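Plu4264 (Photorhabdus luminescens subsp. laumondii, PDB 4MV2) is of unknown function but folds as a small metal-binding cupin, with a nickel ion held inside its beta-barrel. Local coordinates at residues 60-65 with 99-104; 39-44 with 90-95. All coordinates share one frame; numbering follows the deposited sequence.

Contact 1 (60-65 with 99-104)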
ATOM      1  N   VAL A  60      -7.358   2.757  -1.463  1.00  9.74           N
ATOM      2  CA  VAL A  60      -8.511   2.985  -0.593  1.00  9.40           C
ATOM      3  C   VAL A  60      -8.866   1.681   0.103  1.00  8.95           C
ATOM      4  O   VAL A  60      -9.082   0.653  -0.562  1.00  9.67           O
ATOM      5  CB  VAL A  60      -9.686   3.584  -1.364  1.00 10.98           C
ATOM      6  CG1 VAL A  60     -10.856   3.793  -0.425  1.00 10.69           C
ATOM      7  CG2 VAL A  60      -9.279   4.890  -2.022  1.00 11.77           C
ATOM      8  N   ILE A  61      -8.940   1.725   1.426  1.00  9.80           N
ATOM      9  CA  ILE A  61      -9.062   0.525   2.242  1.00  9.00           C
ATOM     10  C   ILE A  61     -10.471   0.275   2.738  1.00  9.40           C
ATOM     11  O   ILE A  61     -10.914  -0.870   2.694  1.00 11.30           O
ATOM     12  CB  ILE A  61      -8.014   0.596   3.398  1.00  9.70           C
ATOM     13  CG1 ILE A  61      -6.614   0.400   2.815  1.00 12.01           C
ATOM     14  CG2 ILE A  61      -8.344  -0.341   4.548  1.00 10.29           C
ATOM     15  CD1 ILE A  61      -5.520   0.585   3.785  1.00 14.37           C
ATOM     16  N   GLN A  62     -11.183   1.282   3.239  1.00 10.12           N
ATOM     17  CA  GLN A  62     -12.478   1.044   3.877  1.00 10.17           C
ATOM     18  C   GLN A  62     -13.226   2.364   3.913  1.00 10.22           C
ATOM     19  O   GLN A  62     -12.636   3.429   4.134  1.00 10.85           O
ATOM     20  CB  GLN A  62     -12.248   0.545   5.296  1.00 10.93           C
ATOM     21  CG  GLN A  62     -13.501   0.160   6.086  1.00 11.99           C
ATOM     22  CD  GLN A  62     -13.074  -0.288   7.494  1.00 12.75           C
ATOM     23  OE1 GLN A  62     -12.176  -1.142   7.659  1.00 15.52           O
ATOM     24  NE2 GLN A  62     -13.591   0.323   8.472  1.00 13.72           N
ATOM     25  N   GLY A  63     -14.535   2.295   3.751  1.00 11.44           N
ATOM     26  CA  GLY A  63     -15.390   3.470   3.849  1.00 11.90           C
ATOM     27  C   GLY A  63     -15.586   4.158   2.524  1.00 12.29           C
ATOM     28  O   GLY A  63     -15.317   3.565   1.460  1.00 13.32           O
ATOM     29  N   ASN A  64     -16.078   5.400   2.615  1.00 12.76           N
ATOM     30  CA  ASN A  64     -16.412   6.193   1.446  1.00 12.92           C
ATOM     31  C   ASN A  64     -15.931   7.593   1.649  1.00 13.18           C
ATOM     32  O   ASN A  64     -16.075   8.141   2.726  1.00 14.08           O
ATOM     33  CB  ASN A  64     -17.940   6.210   1.250  1.00 15.08           C
ATOM     34  CG  ASN A  64     -18.469   4.844   0.953  1.00 17.08           C
ATOM     35  OD1 ASN A  64     -18.853   4.084   1.853  1.00 18.73           O
ATOM     36  ND2 ASN A  64     -18.428   4.480  -0.301  1.00 18.20           N
ATOM     37  N   ALA A  65     -15.432   8.192   0.584  1.00 12.90           N
ATOM     38  CA  ALA A  65     -14.990   9.573   0.636  1.00 12.51           C
ATOM     39  C   ALA A  65     -15.014  10.173  -0.740  1.00 12.87           C
ATOM     40  O   ALA A  65     -15.208   9.466  -1.720  1.00 14.86           O
ATOM     41  CB  ALA A  65     -13.605   9.678   1.251  1.00 13.54           C
ATOM     42  N   ASP A  99     -15.482   5.841   9.648  1.00 11.09           N
ATOM     43  CA  ASP A  99     -14.103   6.118   9.313  1.00 10.72           C
ATOM     44  C   ASP A  99     -13.795   5.799   7.858  1.00 10.86           C
ATOM     45  O   ASP A  99     -14.241   4.806   7.324  1.00 10.95           O
ATOM     46  CB  ASP A  99     -13.201   5.188  10.153  1.00 10.54           C
ATOM     47  CG  ASP A  99     -13.060   5.561  11.598  1.00 11.14           C
ATOM     48  OD1 ASP A  99     -13.142   6.742  11.972  1.00 10.68           O
ATOM     49  OD2 ASP A  99     -12.777   4.627  12.393  1.00 12.57           O
ATOM     50  N   PHE A 100     -12.984   6.641   7.241  1.00  9.72           N
ATOM     51  CA  PHE A 100     -12.475   6.415   5.896  1.00  8.97           C
ATOM     52  C   PHE A 100     -10.995   6.107   5.987  1.00  9.22           C
ATOM     53  O   PHE A 100     -10.228   6.908   6.504  1.00 10.69           O
ATOM     54  CB  PHE A 100     -12.678   7.619   4.995  1.00  9.89           C
ATOM     55  CG  PHE A 100     -12.100   7.431   3.631  1.00  9.77           C
ATOM     56  CD1 PHE A 100     -12.713   6.558   2.736  1.00 10.38           C
ATOM     57  CD2 PHE A 100     -10.930   8.072   3.230  1.00 10.54           C
ATOM     58  CE1 PHE A 100     -12.212   6.370   1.475  1.00 10.82           C
ATOM     59  CE2 PHE A 100     -10.440   7.866   1.951  1.00 10.57           C
ATOM     60  CZ  PHE A 100     -11.073   7.018   1.104  1.00 10.92           C
ATOM     61  N   HIS A 101     -10.609   4.905   5.550  1.00  8.96           N
ATOM     62  CA  HIS A 101      -9.235   4.453   5.622  1.00  8.99           C
ATOM     63  C   HIS A 101      -8.613   4.378   4.235  1.00  9.78           C
ATOM     64  O   HIS A 101      -9.221   3.846   3.294  1.00  9.49           O
ATOM     65  CB  HIS A 101      -9.148   3.029   6.183  1.00  9.02           C
ATOM     66  CG  HIS A 101      -9.652   2.838   7.566  1.00  8.77           C
ATOM     67  ND1 HIS A 101      -8.803   2.499   8.592  1.00  9.34           N
ATOM     68  CD2 HIS A 101     -10.908   2.870   8.091  1.00  9.53           C
ATOM     69  CE1 HIS A 101      -9.512   2.327   9.690  1.00  9.80           C
ATOM     70  NE2 HIS A 101     -10.795   2.524   9.405  1.00  9.94           N
ATOM     71  N   PHE A 102      -7.364   4.820   4.131  1.00  9.94           N
ATOM     72  CA  PHE A 102      -6.598   4.628   2.893  1.00  9.52           C
ATOM     73  C   PHE A 102      -5.131   4.546   3.250  1.00 10.15           C
ATOM     74  O   PHE A 102      -4.717   5.042   4.298  1.00 10.60           O
ATOM     75  CB  PHE A 102      -6.883   5.765   1.875  1.00 10.01           C
ATOM     76  CG  PHE A 102      -6.402   7.125   2.281  1.00 10.26           C
ATOM     77  CD1 PHE A 102      -7.145   7.926   3.121  1.00 11.05           C
ATOM     78  CD2 PHE A 102      -5.240   7.650   1.730  1.00 10.33           C
ATOM     79  CE1 PHE A 102      -6.712   9.193   3.443  1.00 11.69           C
ATOM     80  CE2 PHE A 102      -4.824   8.887   2.069  1.00 12.11           C
ATOM     81  CZ  PHE A 102      -5.574   9.662   2.920  1.00 11.49           C
ATOM     82  N   TYR A 103      -4.340   3.935   2.372  1.00  9.64           N
ATOM     83  CA  TYR A 103      -2.896   3.907   2.492  1.00  9.82           C
ATOM     84  C   TYR A 103      -2.340   4.812   1.421  1.00 10.23           C
ATOM     85  O   TYR A 103      -2.750   4.743   0.285  1.00 12.20           O
ATOM     86  CB  TYR A 103      -2.343   2.456   2.362  1.00  9.92           C
ATOM     87  CG  TYR A 103      -1.045   2.295   3.109  1.00  9.80           C
ATOM     88  CD1 TYR A 103      -1.032   1.918   4.423  1.00 10.43           C
ATOM     89  CD2 TYR A 103       0.183   2.606   2.524  1.00 10.46           C
ATOM     90  CE1 TYR A 103       0.151   1.849   5.183  1.00 10.69           C
ATOM     91  CE2 TYR A 103       1.354   2.545   3.242  1.00 11.26           C
ATOM     92  CZ  TYR A 103       1.337   2.205   4.579  1.00 10.54           C
ATOM     93  OH  TYR A 103       2.518   2.193   5.258  1.00 13.15           O
ATOM     94  N   THR A 104      -1.410   5.671   1.797  1.00  9.97           N
ATOM     95  CA  THR A 104      -0.707   6.499   0.816  1.00 10.55           C
ATOM     96  C   THR A 104       0.739   6.031   0.721  1.00 11.24           C
ATOM     97  O   THR A 104       1.366   5.686   1.702  1.00 11.66           O
ATOM     98  CB  THR A 104      -0.772   7.988   1.107  1.00 12.91           C
ATOM     99  OG1 THR A 104      -0.003   8.629   0.116  1.00 15.03           O
ATOM    100  CG2 THR A 104      -0.279   8.359   2.482  1.00 14.64           C
TER
HETATM  101  O   HOH W   1     -15.380   2.444   8.051  1.00 16.44           O
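Two successive residues, I61 and Q62, are set against the single residue H101 across antiparallel strands of the cupin barrel, a classic beta bulge. H101 O accepts from I61 N at 2.8 Å and from Q62 N at 3.2 Å, both donors approaching from the same face of its carbonyl plane. The return bond, H101 N to Q62 O, is nearly straight at 168°. I61 takes helix-like backbone angles to fit the bulge in, and the chain then turns at G63 into strand 64-69 of the other sheet.

F100 fills the inside of that turn. Its CB only skirts N64 O; CG is set anti to the backbone N (chi1 177°), which turns the ring toward the 62-65 bend and V60. CD1 lies 3.4 Å from Q62 O and also nears the backbone carbon of N64. Farther out, CE1 and CZ meet V60, CE1 lying 3.5 Å from V60 CG1, and the two side chains cross at about a right angle. A65 CB sits over the ring centre in a CH-pi contact, so that F100 CG, CD2 and CE2 also meet it, at 3.6 to 3.7 Å. The backbone carbon of G63 lies at the ring edge. V76 and V92 add to this apolar setting between the two sheets.

On the other face of the strands, Q62 runs extended beside the H101 imidazole, its amide plane turned 41° from the ring. Q62 OE1 hydrogen-bonds to K78 NZ of the second subunit, and H101 ND1 to W38 NE1. Q62 NE2 donates to a water 2.8 Å away, which in turn donates to D99 O.

Contact 2 (39-44 with 90-95). With NI (nickel (II) ion), chain C.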
ATOM      1  N   CYS A  39      -3.816   6.021   6.757  1.00  9.08           N
ATOM      2  CA  CYS A  39      -4.509   7.251   7.113  1.00  9.64           C
ATOM      3  C   CYS A  39      -5.990   6.996   7.329  1.00  9.25           C
ATOM      4  O   CYS A  39      -6.621   6.222   6.611  1.00 10.01           O
ATOM      5  CB  CYS A  39      -4.378   8.238   5.962  1.00 10.92           C
ATOM      6  SG  CYS A  39      -2.669   8.730   5.606  1.00 13.61           S
ATOM      7  N   ILE A  40      -6.523   7.688   8.316  1.00  9.38           N
ATOM      8  CA  ILE A  40      -7.948   7.657   8.617  1.00  9.24           C
ATOM      9  C   ILE A  40      -8.474   9.062   8.663  1.00  9.36           C
ATOM     10  O   ILE A  40      -7.985   9.921   9.415  1.00 10.27           O
ATOM     11  CB  ILE A  40      -8.294   6.962   9.959  1.00  9.69           C
ATOM     12  CG1 ILE A  40      -7.723   5.557  10.032  1.00 11.17           C
ATOM     13  CG2 ILE A  40      -9.824   6.941  10.106  1.00 11.30           C
ATOM     14  CD1 ILE A  40      -7.890   4.914  11.411  1.00 12.43           C
ATOM     15  N   VAL A  41      -9.462   9.305   7.811  1.00  9.85           N
ATOM     16  CA  VAL A  41     -10.238  10.556   7.853  1.00 10.70           C
ATOM     17  C   VAL A  41     -11.490  10.237   8.652  1.00  9.70           C
ATOM     18  O   VAL A  41     -12.302   9.406   8.249  1.00 10.35           O
ATOM     19  CB  VAL A  41     -10.531  11.138   6.466  1.00 11.61           C
ATOM     20  CG1 VAL A  41     -11.294  12.471   6.612  1.00 12.36           C
ATOM     21  CG2 VAL A  41      -9.246  11.359   5.671  1.00 12.65           C
ATOM     22  N   ARG A  42     -11.626  10.880   9.799  1.00 10.40           N
ATOM     23  CA  ARG A  42     -12.678  10.547  10.754  1.00 10.46           C
ATOM     24  C   ARG A  42     -14.041  10.967  10.207  1.00 10.57           C
ATOM     25  O   ARG A  42     -14.135  11.790   9.297  1.00 11.43           O
ATOM     26  CB  ARG A  42     -12.359  11.214  12.084  1.00 10.88           C
ATOM     27  CG  ARG A  42     -11.067  10.708  12.707  1.00 10.19           C
ATOM     28  CD  ARG A  42     -11.119   9.228  13.000  1.00 10.51           C
ATOM     29  NE  ARG A  42      -9.892   8.745  13.628  1.00 10.57           N
ATOM     30  CZ  ARG A  42      -9.683   7.491  13.968  1.00 10.54           C
ATOM     31  NH1 ARG A  42     -10.605   6.571  13.729  1.00 10.33           N
ATOM     32  NH2 ARG A  42      -8.527   7.136  14.539  1.00 11.12           N
ATOM     33  N   PRO A  43     -15.117  10.380  10.745  1.00 11.07           N
ATOM     34  CA  PRO A  43     -16.458  10.697  10.228  1.00 11.14           C
ATOM     35  C   PRO A  43     -16.742  12.196  10.222  1.00 12.59           C
ATOM     36  O   PRO A  43     -16.423  12.887  11.187  1.00 13.28           O
ATOM     37  CB  PRO A  43     -17.369   9.969  11.221  1.00 12.00           C
ATOM     38  CG  PRO A  43     -16.552   8.787  11.637  1.00 11.98           C
ATOM     39  CD  PRO A  43     -15.186   9.346  11.803  1.00 11.89           C
ATOM     40  N   GLU A  44     -17.328  12.685   9.132  1.00 12.63           N
ATOM     41  CA  GLU A  44     -17.731  14.087   9.005  1.00 13.16           C
ATOM     42  C   GLU A  44     -16.578  15.040   9.193  1.00 13.64           C
ATOM     43  O   GLU A  44     -16.728  16.101   9.787  1.00 15.07           O
ATOM     44  CB  GLU A  44     -18.908  14.399   9.938  1.00 15.78           C
ATOM     45  CG  GLU A  44     -20.114  13.511   9.627  1.00 17.03           C
ATOM     46  CD  GLU A  44     -21.386  13.878  10.341  1.00 20.85           C
ATOM     47  OE1 GLU A  44     -21.334  14.127  11.550  1.00 23.04           O
ATOM     48  OE2 GLU A  44     -22.427  13.947   9.669  1.00 24.15           O
ATOM     49  N   HIS A  90      -4.704  18.539  -3.327  1.00 19.50           N
ATOM     50  CA  HIS A  90      -5.527  17.395  -3.013  1.00 19.63           C
ATOM     51  C   HIS A  90      -5.858  17.356  -1.581  1.00 19.26           C
ATOM     52  O   HIS A  90      -5.030  17.741  -0.741  1.00 19.78           O
ATOM     53  CB  HIS A  90      -4.861  16.056  -3.415  1.00 20.35           C
ATOM     54  CG  HIS A  90      -3.429  15.883  -2.958  1.00 19.87           C
ATOM     55  ND1 HIS A  90      -2.372  16.550  -3.548  1.00 19.57           N
ATOM     56  CD2 HIS A  90      -2.879  15.065  -2.021  1.00 21.28           C
ATOM     57  CE1 HIS A  90      -1.241  16.183  -2.966  1.00 20.00           C
ATOM     58  NE2 HIS A  90      -1.514  15.272  -2.045  1.00 21.02           N
ATOM     59  N   HIS A  91      -7.087  16.927  -1.312  1.00 18.44           N
ATOM     60  CA  HIS A  91      -7.510  16.524   0.036  1.00 16.87           C
ATOM     61  C   HIS A  91      -8.685  15.518  -0.027  1.00 16.32           C
ATOM     62  O   HIS A  91      -9.220  15.207  -1.112  1.00 16.75           O
ATOM     63  CB  HIS A  91      -7.833  17.761   0.906  1.00 18.57           C
ATOM     64  CG  HIS A  91      -9.123  18.467   0.596  1.00 19.63           C
ATOM     65  ND1 HIS A  91      -9.266  19.365  -0.449  1.00 19.16           N
ATOM     66  CD2 HIS A  91     -10.304  18.466   1.255  1.00 20.82           C
ATOM     67  CE1 HIS A  91     -10.477  19.884  -0.412  1.00 19.82           C
ATOM     68  NE2 HIS A  91     -11.138  19.336   0.594  1.00 20.66           N
ATOM     69  N   VAL A  92      -9.041  15.014   1.144  0.65 15.32           N
ATOM     70  CA  VAL A  92     -10.004  13.943   1.294  0.65 13.84           C
ATOM     71  C   VAL A  92     -11.177  14.447   2.121  0.65 13.76           C
ATOM     72  O   VAL A  92     -10.983  15.066   3.159  0.65 13.97           O
ATOM     73  CB  VAL A  92      -9.354  12.746   1.986  0.65 12.65           C
ATOM     74  CG1 VAL A  92     -10.318  11.572   2.059  0.65 12.33           C
ATOM     75  CG2 VAL A  92      -8.082  12.321   1.223  0.65 13.24           C
ATOM     76  N   ILE A  93     -12.384  14.193   1.629  1.00 13.45           N
ATOM     77  CA  ILE A  93     -13.621  14.641   2.278  1.00 13.76           C
ATOM     78  C   ILE A  93     -14.418  13.441   2.674  1.00 13.02           C
ATOM     79  O   ILE A  93     -14.827  12.651   1.825  1.00 14.40           O
ATOM     80  CB  ILE A  93     -14.470  15.526   1.313  1.00 14.34           C
ATOM     81  CG1 ILE A  93     -13.679  16.760   0.886  1.00 15.40           C
ATOM     82  CG2 ILE A  93     -15.820  15.890   1.967  1.00 15.38           C
ATOM     83  CD1 ILE A  93     -14.221  17.398  -0.394  1.00 16.25           C
ATOM     84  N   ASN A  94     -14.630  13.276   3.979  1.00 12.74           N
ATOM     85  CA  ASN A  94     -15.447  12.179   4.479  1.00 12.61           C
ATOM     86  C   ASN A  94     -16.734  12.712   5.080  1.00 12.95           C
ATOM     87  O   ASN A  94     -16.751  13.103   6.250  1.00 13.88           O
ATOM     88  CB  ASN A  94     -14.727  11.343   5.538  1.00 11.38           C
ATOM     89  CG  ASN A  94     -15.542  10.129   5.996  1.00 11.21           C
ATOM     90  OD1 ASN A  94     -16.597   9.818   5.459  1.00 11.94           O
ATOM     91  ND2 ASN A  94     -15.066   9.477   7.045  1.00 11.48           N
ATOM     92  N   ASN A  95     -17.799  12.712   4.286  1.00 13.35           N
ATOM     93  CA  ASN A  95     -19.094  13.229   4.740  1.00 14.68           C
ATOM     94  C   ASN A  95     -19.921  12.174   5.489  1.00 15.08           C
ATOM     95  O   ASN A  95     -21.029  12.448   5.931  1.00 18.10           O
ATOM     96  CB  ASN A  95     -19.942  13.738   3.568  1.00 15.93           C
ATOM     97  CG  ASN A  95     -19.379  14.970   2.894  1.00 16.85           C
ATOM     98  OD1 ASN A  95     -19.472  15.104   1.669  1.00 18.47           O
ATOM     99  ND2 ASN A  95     -18.843  15.874   3.654  1.00 16.54           N
TER
HETATM  100 NI    NI C 201      -0.048  14.463  -0.681  0.69 17.42          NI
HETATM  101  O   HOH W   2     -22.621  11.730   8.088  1.00 30.30           O
HETATM  102  O   HOH W   3     -22.273  14.959   7.012  1.00 38.23           O
HETATM  103  O   HOH W   4      -1.393  13.425   0.512  1.00 28.22           O
HETATM  104  O   HOH W   5       1.353  13.642   0.764  1.00 34.53           O
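The strand that delivers H90 to the nickel site continues to V92 and N94, and these two meet V41 from the opposite sheet. H90 NE2 binds the nickel at 2.2 Å; H50, H52, E56 and two waters complete six ligands, and a hydrogen bond from H90 ND1 to S88 O holds the imidazole in position. Next along the strand comes an apolar step. In one of the two conformers modelled for V92, CG1 lies 3.8 Å from V41 CG2, the side chains crossing at a slant.

In the cupin fold, two antiparallel sheets face each other as a flattened barrel, and here strand 35-41 of one sheet and strand 90-94 of the other close on each other near their ends. N94 spans the gap. Its CG stands anti to the backbone N (chi1 -176°), which carries the amide inward past V41, whose CG1 packs 3.8 Å from N94 CB. N94 ND2 donates to V41 O at 3.0 Å; V41 O lies close to the amide plane, yet the donor sits 42° out of the carbonyl plane, away from the lone-pair directions. ND2 also hydrogen-bonds to E98 O, and N94 OD1 accepts from N96 N, an Asx turn, so three bonds fix the rotation of this buried amide.

Past V41 the chain leaves the strand through R42 and P43 and comes alongside the other segment, bringing E44 N to 3.0 Å from N94 O. At this exposed end, two waters sit between E44 OE2 and N95 O, one of them 2.7 Å from the carboxylate oxygen.

Centred 8 Å apart and both in the cupin domain, the two contacts illustrate how segments that alternate along the chain can join the two sheets of a cupin barrel. The order is 39-44, 60-65, 90-95, 99-104. Strand 100-107 of contact 1 lies next to strand 35-41 of contact 2 in the six-stranded sheet, joined by probable backbone bonds from C39 N to F102 O and V41 N to F100 O. In the four-stranded sheet, strand 64-69 of contact 1 likewise neighbours strand 90-94 of contact 2. Contact 1 thus passes between sheets through its turn, whereas contact 2 bridges them chiefly through V92 and N94, on the strand that also carries H90 to the nickel.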